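Local atomic coordinates of KP6 killer toxin subunit alpha (Ustilago maydis virus P6, PDB entry 4GVB), a protein that serves as one half of a secreted heterodimeric killer toxin, recognising cellular receptors on sensitive fungal cells before the beta subunit joins in killing them. Residues N1-C5 against L52-D56; K13-T19 against N71-L77; A30-G34 against F61-C65. All coordinates share one frame; numbering follows the deposited sequence.

Contact 1: N1-C5 against L52-D56; sequences NNAFC and LFSDD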
loop_
_atom_site.group_PDB
_atom_site.type_symbol
_atom_site.label_atom_id
_atom_site.label_comp_id
_atom_site.label_asym_id
_atom_site.label_seq_id
_atom_site.Cartn_x
_atom_site.Cartn_y
_atom_site.Cartn_z
ATOM N N ASN A 1 -23.908 -8.295 11.161
ATOM C CA ASN A 1 -24.542 -8.994 10.032
ATOM C C ASN A 1 -23.769 -8.796 8.720
ATOM O O ASN A 1 -23.602 -7.672 8.250
ATOM C CB ASN A 1 -25.997 -8.531 9.873
ATOM C CG ASN A 1 -26.712 -9.217 8.725
ATOM O OD1 ASN A 1 -26.395 -9.001 7.552
ATOM N ND2 ASN A 1 -27.703 -10.036 9.060
ATOM N N ASN A 2 -23.299 -9.891 8.127
ATOM C CA ASN A 2 -22.414 -9.799 6.973
ATOM C C ASN A 2 -23.096 -9.215 5.738
ATOM O O ASN A 2 -22.482 -8.498 4.969
ATOM C CB ASN A 2 -21.812 -11.163 6.645
ATOM C CG ASN A 2 -20.661 -11.549 7.573
ATOM O OD1 ASN A 2 -19.903 -10.699 8.059
ATOM N ND2 ASN A 2 -20.494 -12.845 7.775
ATOM N N ALA A 3 -24.369 -9.525 5.561
ATOM C CA ALA A 3 -25.110 -9.105 4.381
ATOM C C ALA A 3 -25.352 -7.613 4.397
ATOM O O ALA A 3 -25.124 -6.934 3.393
ATOM C CB ALA A 3 -26.424 -9.842 4.305
ATOM N N PHE A 4 -25.823 -7.112 5.537
ATOM C CA PHE A 4 -26.072 -5.683 5.687
ATOM C C PHE A 4 -24.754 -4.928 5.577
ATOM O O PHE A 4 -24.693 -3.866 4.975
ATOM C CB PHE A 4 -26.688 -5.380 7.043
ATOM C CG PHE A 4 -28.026 -6.031 7.267
ATOM C CD1 PHE A 4 -28.816 -6.419 6.208
ATOM C CD2 PHE A 4 -28.485 -6.241 8.549
ATOM C CE1 PHE A 4 -30.059 -7.012 6.426
ATOM C CE2 PHE A 4 -29.712 -6.839 8.772
ATOM C CZ PHE A 4 -30.494 -7.227 7.716
ATOM N N CYS A 5 -23.717 -5.475 6.203
ATOM C CA CYS A 5 -22.419 -4.798 6.242
ATOM C C CYS A 5 -21.714 -4.758 4.879
ATOM O O CYS A 5 -21.389 -3.686 4.367
ATOM C CB CYS A 5 -21.516 -5.418 7.299
ATOM S SG CYS A 5 -19.940 -4.527 7.435
ATOM N N LEU A 52 -14.665 -1.765 6.686
ATOM C CA LEU A 52 -15.665 -2.199 7.646
ATOM C C LEU A 52 -15.968 -3.685 7.485
ATOM O O LEU A 52 -15.879 -4.230 6.389
ATOM C CB LEU A 52 -16.932 -1.342 7.513
ATOM C CG LEU A 52 -16.778 0.086 8.045
ATOM C CD1 LEU A 52 -15.966 0.931 7.099
ATOM C CD2 LEU A 52 -18.137 0.753 8.291
ATOM N N PHE A 53 -16.282 -4.340 8.598
ATOM C CA PHE A 53 -16.732 -5.715 8.578
ATOM C C PHE A 53 -17.508 -6.107 9.844
ATOM O O PHE A 53 -17.367 -5.492 10.919
ATOM C CB PHE A 53 -15.586 -6.721 8.298
ATOM C CG PHE A 53 -14.246 -6.302 8.844
ATOM C CD1 PHE A 53 -13.950 -6.433 10.199
ATOM C CD2 PHE A 53 -13.272 -5.779 7.996
ATOM C CE1 PHE A 53 -12.709 -6.031 10.699
ATOM C CE2 PHE A 53 -12.020 -5.381 8.487
ATOM C CZ PHE A 53 -11.746 -5.500 9.837
ATOM N N SER A 54 -18.324 -7.140 9.701
ATOM C CA SER A 54 -19.115 -7.644 10.819
ATOM C C SER A 54 -18.334 -8.750 11.515
ATOM O O SER A 54 -18.089 -8.693 12.716
ATOM C CB SER A 54 -20.482 -8.160 10.324
ATOM O OG SER A 54 -21.212 -8.752 11.385
ATOM N N ASP A 55 -17.930 -9.762 10.758
ATOM C CA ASP A 55 -17.037 -10.764 11.312
ATOM C C ASP A 55 -15.753 -10.059 11.755
ATOM O O ASP A 55 -15.392 -9.012 11.220
ATOM C CB ASP A 55 -16.740 -11.866 10.292
ATOM C CG ASP A 55 -17.938 -12.772 10.035
ATOM O OD1 ASP A 55 -18.898 -12.755 10.838
ATOM O OD2 ASP A 55 -17.908 -13.519 9.041
ATOM N N ASP A 56 -15.070 -10.625 12.739
ATOM C CA ASP A 56 -13.872 -9.988 13.267
ATOM C C ASP A 56 -12.669 -10.284 12.381
ATOM O O ASP A 56 -11.936 -11.244 12.614
ATOM C CB ASP A 56 -13.602 -10.474 14.688
ATOM C CG ASP A 56 -12.492 -9.701 15.355
ATOM O OD1 ASP A 56 -11.843 -8.895 14.663
ATOM O OD2 ASP A 56 -12.266 -9.903 16.562
HETATM O O HOH W 1 -19.211 -8.102 7.206
#
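With OG of S54 turned anti to the backbone N (chi1 175°), its hydroxyl reaches across to the start of the chain, while CG of N2 lies beside its own backbone N (chi1 -78°), which swings the amide over to D55. The amino terminus of the chain, N1 N, gives a hydrogen bond of 2.7 Å to S54 OG; serine suits this place because its short side chain brings a polar oxygen to that nitrogen from a buried position. The amide of N2 divides its two ends between different tasks. Its ND2 donates to D55 OD2 at 3.0 Å, with the oxygen close to the amide plane, but the nitrogen comes in from above the carboxylate, whose plane stands 83° from that of the amide. The same D55 OD2 also meets K41 in a salt bridge, so one carboxylate oxygen serves two donors. On the other side of the amide, N2 OD1 takes a weak bond from the backbone N of D55 and accepts from a water, 2.8 Å away, that in turn receives S54 N. Asparagine, carrying both a donor and an acceptor, can meet all three groups. Beside these polar bonds the disulfide sulfur of C5 packs against the backbone, its SG 3.6 Å from F53 CA, and it also touches the CB of L52; its bond to C12 ties helix 2-8 to the loop that leads into strand 14-19. Within the N-terminal segment, N1 OD1 accepts the backbone N of F4 at 2.8 Å. That is an Asx motif opening helix 2-8, and the whole arrangement is a short N-terminal helix laid against the end of the inner strand 50-53 in a small, disulfide-rich alpha/beta toxin.

Contact 2: K13-T19 against N71-L77; sequences KWECWCT and NMSCRSL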
loop_
_atom_site.group_PDB
_atom_site.type_symbol
_atom_site.label_atom_id
_atom_site.label_comp_id
_atom_site.label_asym_id
_atom_site.label_seq_id
_atom_site.Cartn_x
_atom_site.Cartn_y
_atom_site.Cartn_z
ATOM N N LYS A 13 -19.376 -4.166 12.644
ATOM C CA LYS A 13 -18.941 -4.159 14.031
ATOM C C LYS A 13 -17.590 -3.478 14.202
ATOM O O LYS A 13 -17.261 -2.994 15.278
ATOM C CB LYS A 13 -18.912 -5.584 14.584
ATOM C CG LYS A 13 -20.255 -6.282 14.447
ATOM C CD LYS A 13 -20.292 -7.620 15.170
ATOM C CE LYS A 13 -21.721 -8.160 15.190
ATOM N NZ LYS A 13 -22.014 -9.005 16.380
ATOM N N TRP A 14 -16.815 -3.438 13.127
ATOM C CA TRP A 14 -15.481 -2.863 13.175
ATOM C C TRP A 14 -15.258 -1.940 11.986
ATOM O O TRP A 14 -15.815 -2.153 10.899
ATOM C CB TRP A 14 -14.431 -3.970 13.175
ATOM C CG TRP A 14 -14.555 -4.934 14.312
ATOM C CD1 TRP A 14 -15.012 -6.224 14.260
ATOM C CD2 TRP A 14 -14.198 -4.690 15.670
ATOM N NE1 TRP A 14 -14.962 -6.792 15.511
ATOM C CE2 TRP A 14 -14.466 -5.867 16.394
ATOM C CE3 TRP A 14 -13.674 -3.583 16.346
ATOM C CZ2 TRP A 14 -14.229 -5.970 17.762
ATOM C CZ3 TRP A 14 -13.443 -3.686 17.709
ATOM C CH2 TRP A 14 -13.720 -4.872 18.401
ATOM N N GLU A 15 -14.450 -0.904 12.200
ATOM C CA GLU A 15 -14.091 0.033 11.152
ATOM C C GLU A 15 -12.602 0.303 11.281
ATOM O O GLU A 15 -12.188 0.980 12.219
ATOM C CB GLU A 15 -14.855 1.327 11.340
ATOM C CG GLU A 15 -14.387 2.470 10.469
ATOM C CD GLU A 15 -15.237 3.685 10.682
ATOM O OE1 GLU A 15 -16.050 3.654 11.634
ATOM O OE2 GLU A 15 -15.120 4.647 9.895
ATOM N N CYS A 16 -11.799 -0.232 10.359
ATOM C CA CYS A 16 -10.341 -0.239 10.534
ATOM C C CYS A 16 -9.618 0.415 9.365
ATOM O O CYS A 16 -10.165 0.514 8.273
ATOM C CB CYS A 16 -9.830 -1.679 10.681
ATOM S SG CYS A 16 -10.457 -2.626 12.068
ATOM N N TRP A 17 -8.386 0.862 9.604
ATOM C CA TRP A 17 -7.569 1.448 8.545
ATOM C C TRP A 17 -6.074 1.347 8.824
ATOM O O TRP A 17 -5.641 1.256 9.977
ATOM C CB TRP A 17 -7.953 2.909 8.267
ATOM C CG TRP A 17 -7.805 3.843 9.433
ATOM C CD1 TRP A 17 -6.732 4.652 9.720
ATOM C CD2 TRP A 17 -8.774 4.086 10.462
ATOM N NE1 TRP A 17 -6.973 5.361 10.872
ATOM C CE2 TRP A 17 -8.222 5.039 11.342
ATOM C CE3 TRP A 17 -10.051 3.581 10.726
ATOM C CZ2 TRP A 17 -8.906 5.500 12.464
ATOM C CZ3 TRP A 17 -10.725 4.038 11.845
ATOM C CH2 TRP A 17 -10.149 4.983 12.701
ATOM N N CYS A 18 -5.288 1.383 7.751
ATOM C CA CYS A 18 -3.835 1.409 7.871
ATOM C C CYS A 18 -3.358 2.815 8.250
ATOM O O CYS A 18 -3.910 3.797 7.782
ATOM C CB CYS A 18 -3.191 0.978 6.550
ATOM S SG CYS A 18 -3.579 -0.719 6.066
ATOM N N THR A 19 -2.334 2.893 9.097
ATOM C CA THR A 19 -1.758 4.175 9.495
ATOM C C THR A 19 -0.247 4.220 9.304
ATOM O O THR A 19 0.451 3.252 9.564
ATOM C CB THR A 19 -2.095 4.530 10.956
ATOM O OG1 THR A 19 -1.561 3.537 11.836
ATOM C CG2 THR A 19 -3.600 4.614 11.146
ATOM N N ASN A 71 0.914 0.626 10.719
ATOM C CA ASN A 71 0.131 0.230 11.883
ATOM C C ASN A 71 -1.340 0.095 11.495
ATOM O O ASN A 71 -1.711 0.332 10.338
ATOM C CB ASN A 71 0.294 1.246 13.017
ATOM C CG ASN A 71 1.739 1.338 13.524
ATOM O OD1 ASN A 71 2.256 2.432 13.759
ATOM N ND2 ASN A 71 2.389 0.186 13.690
ATOM N N MET A 72 -2.185 -0.289 12.448
ATOM C CA MET A 72 -3.620 -0.336 12.176
ATOM C C MET A 72 -4.410 0.334 13.295
ATOM O O MET A 72 -4.118 0.141 14.467
ATOM C CB MET A 72 -4.088 -1.779 12.022
ATOM C CG MET A 72 -5.597 -1.905 11.876
ATOM S SD MET A 72 -6.104 -3.631 11.871
ATOM C CE MET A 72 -5.840 -4.081 13.585
ATOM N N SER A 73 -5.398 1.135 12.915
ATOM C CA SER A 73 -6.381 1.633 13.867
ATOM C C SER A 73 -7.748 1.029 13.575
ATOM O O SER A 73 -8.133 0.866 12.413
ATOM C CB SER A 73 -6.479 3.154 13.816
ATOM O OG SER A 73 -5.358 3.763 14.433
ATOM N N CYS A 74 -8.472 0.707 14.643
ATOM C CA CYS A 74 -9.830 0.179 14.536
ATOM C C CYS A 74 -10.759 0.890 15.519
ATOM O O CYS A 74 -10.360 1.199 16.636
ATOM C CB CYS A 74 -9.845 -1.314 14.843
ATOM S SG CYS A 74 -9.119 -2.356 13.567
ATOM N N ARG A 75 -11.993 1.145 15.090
ATOM C CA ARG A 75 -13.056 1.579 15.986
ATOM C C ARG A 75 -14.111 0.472 16.060
ATOM O O ARG A 75 -14.399 -0.191 15.063
ATOM C CB ARG A 75 -13.699 2.877 15.482
ATOM C CG ARG A 75 -12.740 4.049 15.295
ATOM C CD ARG A 75 -12.402 4.723 16.627
ATOM N NE ARG A 75 -11.281 5.665 16.524
ATOM C CZ ARG A 75 -10.042 5.419 16.953
ATOM N NH1 ARG A 75 -9.745 4.257 17.527
ATOM N NH2 ARG A 75 -9.093 6.339 16.810
ATOM N N SER A 76 -14.671 0.268 17.247
ATOM C CA SER A 76 -15.787 -0.653 17.439
ATOM C C SER A 76 -17.096 0.063 17.090
ATOM O O SER A 76 -17.280 1.218 17.451
ATOM C CB SER A 76 -15.810 -1.140 18.891
ATOM O OG SER A 76 -17.006 -1.841 19.192
ATOM N N LEU A 77 -18.007 -0.608 16.386
ATOM C CA LEU A 77 -19.252 0.045 15.978
ATOM C C LEU A 77 -20.465 -0.500 16.735
ATOM O O LEU A 77 -20.369 -1.522 17.416
ATOM C CB LEU A 77 -19.467 -0.080 14.464
ATOM C CG LEU A 77 -18.381 0.512 13.563
ATOM C CD1 LEU A 77 -18.597 0.111 12.090
ATOM C CD2 LEU A 77 -18.359 2.029 13.714
HETATM O O HOH W 2 -17.644 -4.448 17.801
HETATM O O HOH W 3 -5.568 6.718 13.684
HETATM O O HOH W 4 -2.754 3.365 14.294
HETATM O O HOH W 5 0.860 5.252 13.338
#
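Two neighbouring antiparallel strands of the four-stranded sheet, 14-19 and 71-76, pair here, stapled by a disulfide across a non-hydrogen-bonded pair. C16 and C74 face each other with their CA atoms 4.1 Å apart; on the face that turns to helix 58-67, chi1 of -61° and -72° brings the two SG atoms to 2.0 Å. The hydrogen-bonded pairs E15-R75, W17-S73 and T19-N71 each contribute two backbone bonds, and L77 N extends the pairing to K13 O at 2.7 Å. Toward strand 50-53, K13 N and W14 N both bond to F53 O, a classic beta bulge.

The opposite face carries W17, E15, T19, N71, S73 and R75. CG of W17 sits between the backbone N and the carbonyl carbon, which lays the indole across the neighbouring strand: S73 CB makes a CH-pi contact over its face, 3.9 Å from the centroid of the five-membered ring. A serine fits because its small CB can come close over an indole that also stacks with H50. R75 CG lies at the ring edge, 3.8 Å from W17 CH2; the bend at chi2 turns the chain to put CH2 over one guanidinium face, the planes 84° apart. E15 OE2 bonds to H50. Beyond S73, a water links the polar side chains, 2.7 Å from T19 OG1 and 2.6 Å from S73 OG.

Contact 3: A30-G34 against F61-C65; sequences ATAAG and FYSHC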
loop_
_atom_site.group_PDB
_atom_site.type_symbol
_atom_site.label_atom_id
_atom_site.label_comp_id
_atom_site.label_asym_id
_atom_site.label_seq_id
_atom_site.Cartn_x
_atom_site.Cartn_y
_atom_site.Cartn_z
ATOM N N ALA A 30 -3.464 2.038 1.017
ATOM C CA ALA A 30 -3.073 0.800 1.676
ATOM C C ALA A 30 -4.312 0.101 2.248
ATOM O O ALA A 30 -4.465 -1.119 2.149
ATOM C CB ALA A 30 -2.083 1.082 2.774
ATOM N N THR A 31 -5.203 0.888 2.839
ATOM C CA THR A 31 -6.471 0.358 3.340
ATOM C C THR A 31 -7.278 -0.245 2.219
ATOM O O THR A 31 -7.750 -1.371 2.339
ATOM C CB THR A 31 -7.337 1.441 4.027
ATOM O OG1 THR A 31 -6.630 1.972 5.147
ATOM C CG2 THR A 31 -8.654 0.828 4.524
ATOM N N ALA A 32 -7.453 0.507 1.135
ATOM C CA ALA A 32 -8.199 0.033 -0.026
ATOM C C ALA A 32 -7.703 -1.316 -0.514
ATOM O O ALA A 32 -8.501 -2.178 -0.843
ATOM C CB ALA A 32 -8.139 1.044 -1.160
ATOM N N ALA A 33 -6.382 -1.471 -0.593
ATOM C CA ALA A 33 -5.778 -2.709 -1.091
ATOM C C ALA A 33 -6.039 -3.921 -0.211
ATOM O O ALA A 33 -5.836 -5.072 -0.635
ATOM C CB ALA A 33 -4.264 -2.514 -1.293
ATOM N N GLY A 34 -6.451 -3.659 1.029
ATOM C CA GLY A 34 -6.794 -4.691 1.987
ATOM C C GLY A 34 -8.289 -4.800 2.248
ATOM O O GLY A 34 -8.695 -5.413 3.220
ATOM N N PHE A 61 -6.788 -8.203 8.573
ATOM C CA PHE A 61 -6.538 -6.873 8.047
ATOM C C PHE A 61 -5.210 -6.333 8.570
ATOM O O PHE A 61 -4.443 -5.678 7.840
ATOM C CB PHE A 61 -7.694 -5.926 8.387
ATOM C CG PHE A 61 -7.568 -4.588 7.741
ATOM C CD1 PHE A 61 -7.781 -4.447 6.385
ATOM C CD2 PHE A 61 -7.220 -3.470 8.488
ATOM C CE1 PHE A 61 -7.653 -3.222 5.771
ATOM C CE2 PHE A 61 -7.075 -2.236 7.869
ATOM C CZ PHE A 61 -7.299 -2.113 6.521
ATOM N N TYR A 62 -4.925 -6.629 9.832
ATOM C CA TYR A 62 -3.673 -6.198 10.439
ATOM C C TYR A 62 -2.470 -6.729 9.682
ATOM O O TYR A 62 -1.452 -6.041 9.552
ATOM C CB TYR A 62 -3.566 -6.653 11.894
ATOM C CG TYR A 62 -2.196 -6.318 12.478
ATOM C CD1 TYR A 62 -1.892 -5.026 12.891
ATOM C CD2 TYR A 62 -1.209 -7.287 12.588
ATOM C CE1 TYR A 62 -0.638 -4.717 13.421
ATOM C CE2 TYR A 62 0.042 -6.984 13.105
ATOM C CZ TYR A 62 0.315 -5.701 13.517
ATOM O OH TYR A 62 1.554 -5.410 14.031
ATOM N N SER A 63 -2.565 -7.969 9.215
ATOM C CA SER A 63 -1.438 -8.588 8.535
ATOM C C SER A 63 -1.157 -7.840 7.247
ATOM O O SER A 63 -0.008 -7.742 6.819
ATOM C CB SER A 63 -1.689 -10.067 8.248
ATOM O OG SER A 63 -2.450 -10.225 7.060
ATOM N N HIS A 64 -2.204 -7.294 6.635
ATOM C CA HIS A 64 -2.020 -6.499 5.431
ATOM C C HIS A 64 -1.343 -5.164 5.754
ATOM O O HIS A 64 -0.310 -4.831 5.159
ATOM C CB HIS A 64 -3.342 -6.291 4.669
ATOM C CG HIS A 64 -3.214 -5.356 3.509
ATOM N ND1 HIS A 64 -3.608 -4.031 3.565
ATOM C CD2 HIS A 64 -2.717 -5.544 2.264
ATOM C CE1 HIS A 64 -3.347 -3.446 2.409
ATOM N NE2 HIS A 64 -2.810 -4.346 1.600
ATOM N N CYS A 65 -1.905 -4.398 6.692
ATOM C CA CYS A 65 -1.287 -3.120 7.060
ATOM C C CYS A 65 0.160 -3.348 7.458
ATOM O O CYS A 65 1.048 -2.603 7.038
ATOM C CB CYS A 65 -2.035 -2.435 8.209
ATOM S SG CYS A 65 -3.675 -1.858 7.737
#
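H64 and G34 meet face to backbone: the imidazole lies flat over the turn that ends helix 28-33, with G34 CA 3.7 Å from the ring centroid and 15° off the ring normal, a CH-pi contact. G34, having no side chain, lets its backbone lie directly against the imidazole and the F61 edge. CG of H64 is anti to the backbone N (chi1 174°), which sends the ring out from helix 58-67 toward its partner. A33 CB adds an oblique contact with the same imidazole. Helix 58-67 packs on the C16/C18/M72 face of the sheet, and helix 28-33 lies beside it against strand 14-19, in a small disulfide-rich alpha/beta fold. F61 is turned differently from H64: it presents its edge, so that G34 O lies near the ring plane, 3.4 Å from CD1, while its CZ meets CG2 of T31 obliquely at 3.8 Å. The phenyl ring also touches C16, C18 and M72, a fitting place for a large apolar residue between helix and sheet. T31 sends its methyl to F61, while its OG1 accepts from the backbone N of C18 on strand 14-19.

Overall arrangement
Along the chain the segments run 1-5, 13-19, 30-34, 52-56, 61-65 and 71-77, so contact 3 is nested inside the loop closed by contact 2, while contact 1 crosses both. Contacts 1 and 2 have centres about 13 Å apart and share the sheet, in which strands 50-53 and 14-19 are neighbours; they meet where F53 bonds to K13 and W14. Contact 3 lies about 11 Å from contact 2, centre to centre, and is joined to it by the C18-C65 disulfide. Contacts 1 and 3, about 17 Å apart between centres, sit on opposite sides of the chain's centre. Disulfides and sheet together thus tie the N-terminal helix and the last strand into one small secreted subunit.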